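Local structure of putative secreted protein (Streptomyces coelicolor A3, 2QF9) at residues A[113-118]-A[165-171]. The protein is a putative secreted protein of unknown function, a DUF305 family member whose helical bundle fits its placement in the ferritin clan. Numbering follows the deposited sequence.
Sequences EVYYLQ and LAERGAK
Arg168 reaches across to Glu113 with its side chain extended from CG to NE, and its NE donates to Glu113 OE1 at 2.9 Å, nearly along the C-O axis. This salt bridge joins two side chains that cross at about a right angle: OE1 sits at the edge of the guanidinium, near its plane, while the carboxylate is turned 71° from that plane. The bond is somewhat bent, 148° at the hydrogen. Glu113 OE2 is taken by Thr34. NH1 of the arginine bonds Leu164 O, which helps fix the guanidinium, and NH2 makes salt bridges with Asp36, in the loop before helix 37-63, and Glu38 at its start. With a leucine in place of Arg168, Glu113 OE1 would probably lose its charged mate, and Asp36 and Glu38 the arginine they share.

Between the polar ends lies an apolar layer. Leu165 pushes CD2 in at 3.6 Å from Leu117 CB, and the same methyl lies 3.8 Å from Gln118 CG. Val114 straddles Ala170: with CG1 anti to its backbone N, that methyl stands 3.6 Å from Ala170 CB, and CG2 meets both this CB and Arg168 CB. What brings Ala170 back to the valine is a Schellman motif closing helix 141-167, the last long helix of the bundle. Gly169, at positive phi, is its C-prime residue; Ala170 N bonds Leu165 O and Gly169 N bonds Ala166 O. Arg168 N also reaches Leu165 O, from the opposite face to Ala170 N.

Past this turn Gln118 extends its side chain to place NE2 2.9 Å from Lys171 O. The bond is nearly straight at 171°, Lys171 O lies in the side-chain amide plane of Gln118, and it joins the backbone just beyond the helix end to the side of helix 109-137.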
ATOM      1  N   GLU A 113     -18.137 -10.555   6.917  1.00 10.33           N
ATOM      2  CA  GLU A 113     -17.635 -11.124   5.658  1.00  9.76           C
ATOM      3  C   GLU A 113     -18.606 -10.833   4.508  1.00 10.48           C
ATOM      4  O   GLU A 113     -18.213 -10.325   3.445  1.00  9.85           O
ATOM      5  CB  GLU A 113     -17.450 -12.644   5.795  1.00 10.80           C
ATOM      6  CG  GLU A 113     -16.358 -13.043   6.778  1.00 10.59           C
ATOM      7  CD  GLU A 113     -16.563 -14.455   7.312  1.00 11.94           C
ATOM      8  OE1 GLU A 113     -16.931 -15.323   6.507  1.00 13.72           O
ATOM      9  OE2 GLU A 113     -16.358 -14.670   8.521  1.00 11.76           O
ATOM     10  N   VAL A 114     -19.883 -11.139   4.736  1.00 10.21           N
ATOM     11  CA  VAL A 114     -20.901 -10.945   3.697  1.00 10.06           C
ATOM     12  C   VAL A 114     -20.983  -9.474   3.303  1.00  9.77           C
ATOM     13  O   VAL A 114     -21.003  -9.130   2.115  1.00  9.32           O
ATOM     14  CB  VAL A 114     -22.266 -11.480   4.198  1.00 10.22           C
ATOM     15  CG1 VAL A 114     -23.430 -10.977   3.328  1.00 11.20           C
ATOM     16  CG2 VAL A 114     -22.218 -13.031   4.229  1.00 10.38           C
ATOM     17  N   TYR A 115     -21.021  -8.610   4.299  1.00 10.38           N
ATOM     18  CA  TYR A 115     -21.203  -7.175   4.034  1.00 10.35           C
ATOM     19  C   TYR A 115     -20.008  -6.614   3.266  1.00 10.15           C
ATOM     20  O   TYR A 115     -20.185  -5.852   2.323  1.00  9.95           O
ATOM     21  CB  TYR A 115     -21.440  -6.404   5.325  1.00 11.42           C
ATOM     22  CG  TYR A 115     -22.080  -5.048   5.068  1.00 11.94           C
ATOM     23  CD1 TYR A 115     -23.373  -4.968   4.533  1.00 15.63           C
ATOM     24  CD2 TYR A 115     -21.412  -3.866   5.355  1.00 12.74           C
ATOM     25  CE1 TYR A 115     -23.973  -3.733   4.289  1.00 17.21           C
ATOM     26  CE2 TYR A 115     -21.996  -2.632   5.112  1.00 13.84           C
ATOM     27  CZ  TYR A 115     -23.279  -2.568   4.582  1.00 16.66           C
ATOM     28  OH  TYR A 115     -23.887  -1.353   4.323  1.00 17.39           O
ATOM     29  N   TYR A 116     -18.805  -7.047   3.643  1.00  9.78           N
ATOM     30  CA  TYR A 116     -17.568  -6.688   2.936  1.00  9.44           C
ATOM     31  C   TYR A 116     -17.617  -7.157   1.480  1.00  9.67           C
ATOM     32  O   TYR A 116     -17.312  -6.396   0.557  1.00 10.09           O
ATOM     33  CB  TYR A 116     -16.376  -7.330   3.655  1.00  9.59           C
ATOM     34  CG  TYR A 116     -15.077  -7.204   2.914  1.00  8.28           C
ATOM     35  CD1 TYR A 116     -14.364  -5.989   2.900  1.00 10.12           C
ATOM     36  CD2 TYR A 116     -14.555  -8.297   2.190  1.00  9.68           C
ATOM     37  CE1 TYR A 116     -13.158  -5.872   2.214  1.00 10.25           C
ATOM     38  CE2 TYR A 116     -13.356  -8.191   1.494  1.00  8.54           C
ATOM     39  CZ  TYR A 116     -12.660  -6.979   1.499  1.00  9.67           C
ATOM     40  OH  TYR A 116     -11.474  -6.873   0.834  1.00  9.93           O
ATOM     41  N   LEU A 117     -17.980  -8.420   1.283  1.00  8.56           N
ATOM     42  CA  LEU A 117     -18.089  -8.975  -0.058  1.00  8.88           C
ATOM     43  C   LEU A 117     -19.115  -8.233  -0.917  1.00  9.69           C
ATOM     44  O   LEU A 117     -18.900  -8.032  -2.100  1.00  9.81           O
ATOM     45  CB  LEU A 117     -18.384 -10.473  -0.001  1.00  8.56           C
ATOM     46  CG  LEU A 117     -17.233 -11.320   0.564  1.00  7.70           C
ATOM     47  CD1 LEU A 117     -17.783 -12.677   0.968  1.00  9.01           C
ATOM     48  CD2 LEU A 117     -16.060 -11.452  -0.429  1.00  8.99           C
ATOM     49  N   GLN A 118     -20.219  -7.819  -0.306  1.00  9.58           N
ATOM     50  CA  GLN A 118     -21.248  -7.058  -1.035  1.00 10.29           C
ATOM     51  C   GLN A 118     -20.741  -5.665  -1.412  1.00 10.45           C
ATOM     52  O   GLN A 118     -20.868  -5.245  -2.575  1.00 10.56           O
ATOM     53  CB  GLN A 118     -22.504  -6.956  -0.190  1.00 10.48           C
ATOM     54  CG  GLN A 118     -23.263  -8.285  -0.114  1.00 10.94           C
ATOM     55  CD  GLN A 118     -24.366  -8.255   0.940  1.00 14.41           C
ATOM     56  OE1 GLN A 118     -24.307  -7.490   1.893  1.00 14.64           O
ATOM     57  NE2 GLN A 118     -25.375  -9.107   0.767  1.00 14.08           N
ATOM     58  N   LEU A 165     -19.756 -15.376  -1.431  1.00  9.91           N
ATOM     59  CA  LEU A 165     -21.083 -14.973  -0.948  1.00 10.05           C
ATOM     60  C   LEU A 165     -22.043 -16.165  -0.859  1.00 10.50           C
ATOM     61  O   LEU A 165     -22.664 -16.406   0.195  1.00 10.83           O
ATOM     62  CB  LEU A 165     -21.683 -13.858  -1.822  1.00 10.26           C
ATOM     63  CG  LEU A 165     -21.146 -12.446  -1.528  1.00  9.64           C
ATOM     64  CD1 LEU A 165     -21.383 -11.557  -2.750  1.00  9.09           C
ATOM     65  CD2 LEU A 165     -21.748 -11.821  -0.233  1.00  9.36           C
ATOM     66  N   ALA A 166     -22.182 -16.895  -1.970  1.00 11.08           N
ATOM     67  CA  ALA A 166     -23.075 -18.074  -1.983  1.00 11.90           C
ATOM     68  C   ALA A 166     -22.704 -19.075  -0.869  1.00 12.78           C
ATOM     69  O   ALA A 166     -23.573 -19.587  -0.137  1.00 12.83           O
ATOM     70  CB  ALA A 166     -23.051 -18.734  -3.324  1.00 11.78           C
ATOM     71  N   GLU A 167     -21.410 -19.323  -0.719  1.00 12.74           N
ATOM     72  CA  GLU A 167     -20.931 -20.260   0.305  1.00 13.94           C
ATOM     73  C   GLU A 167     -21.247 -19.790   1.727  1.00 13.71           C
ATOM     74  O   GLU A 167     -21.336 -20.607   2.657  1.00 13.84           O
ATOM     75  CB  GLU A 167     -19.437 -20.556   0.100  1.00 14.59           C
ATOM     76  CG  GLU A 167     -19.239 -21.522  -1.076  1.00 15.86           C
ATOM     77  CD  GLU A 167     -17.800 -21.692  -1.549  1.00 17.40           C
ATOM     78  OE1 GLU A 167     -16.868 -21.025  -1.045  1.00 20.89           O
ATOM     79  OE2 GLU A 167     -17.611 -22.533  -2.456  1.00 24.56           O
ATOM     80  N   ARG A 168     -21.452 -18.476   1.879  1.00 12.84           N
ATOM     81  CA  ARG A 168     -21.831 -17.875   3.155  1.00 13.33           C
ATOM     82  C   ARG A 168     -23.353 -17.626   3.262  1.00 13.97           C
ATOM     83  O   ARG A 168     -23.811 -16.937   4.161  1.00 14.81           O
ATOM     84  CB  ARG A 168     -21.008 -16.600   3.420  1.00 12.13           C
ATOM     85  CG  ARG A 168     -19.589 -16.908   3.899  1.00 12.48           C
ATOM     86  CD  ARG A 168     -18.557 -15.811   3.546  1.00 12.97           C
ATOM     87  NE  ARG A 168     -17.205 -16.297   3.824  1.00 12.91           N
ATOM     88  CZ  ARG A 168     -16.523 -17.165   3.071  1.00 13.60           C
ATOM     89  NH1 ARG A 168     -17.038 -17.682   1.963  1.00 13.21           N
ATOM     90  NH2 ARG A 168     -15.313 -17.560   3.456  1.00 14.12           N
ATOM     91  N   GLY A 169     -24.126 -18.209   2.342  1.00 14.14           N
ATOM     92  CA  GLY A 169     -25.583 -18.143   2.402  1.00 14.48           C
ATOM     93  C   GLY A 169     -26.142 -16.783   2.019  1.00 14.11           C
ATOM     94  O   GLY A 169     -27.217 -16.388   2.477  1.00 14.62           O
ATOM     95  N   ALA A 170     -25.410 -16.065   1.176  1.00 13.59           N
ATOM     96  CA  ALA A 170     -25.798 -14.720   0.768  1.00 13.53           C
ATOM     97  C   ALA A 170     -25.556 -14.497  -0.728  1.00 13.58           C
ATOM     98  O   ALA A 170     -25.119 -15.412  -1.454  1.00 12.87           O
ATOM     99  CB  ALA A 170     -25.046 -13.669   1.632  1.00 13.84           C
ATOM    100  N   LYS A 171     -25.836 -13.277  -1.188  1.00 13.98           N
ATOM    101  CA  LYS A 171     -25.614 -12.876  -2.574  1.00 15.07           C
ATOM    102  C   LYS A 171     -25.236 -11.392  -2.638  1.00 16.10           C
ATOM    103  O   LYS A 171     -25.155 -10.712  -1.600  1.00 16.23           O
ATOM    104  CB  LYS A 171     -26.865 -13.146  -3.420  1.00 14.78           C
ATOM    105  CG  LYS A 171     -28.085 -12.365  -2.947  1.00 14.99           C
ATOM    106  CD  LYS A 171     -29.356 -12.743  -3.703  1.00 17.07           C
ATOM    107  CE  LYS A 171     -29.285 -12.338  -5.181  1.00 19.91           C
ATOM    108  NZ  LYS A 171     -30.557 -12.735  -5.901  1.00 22.45           N
TER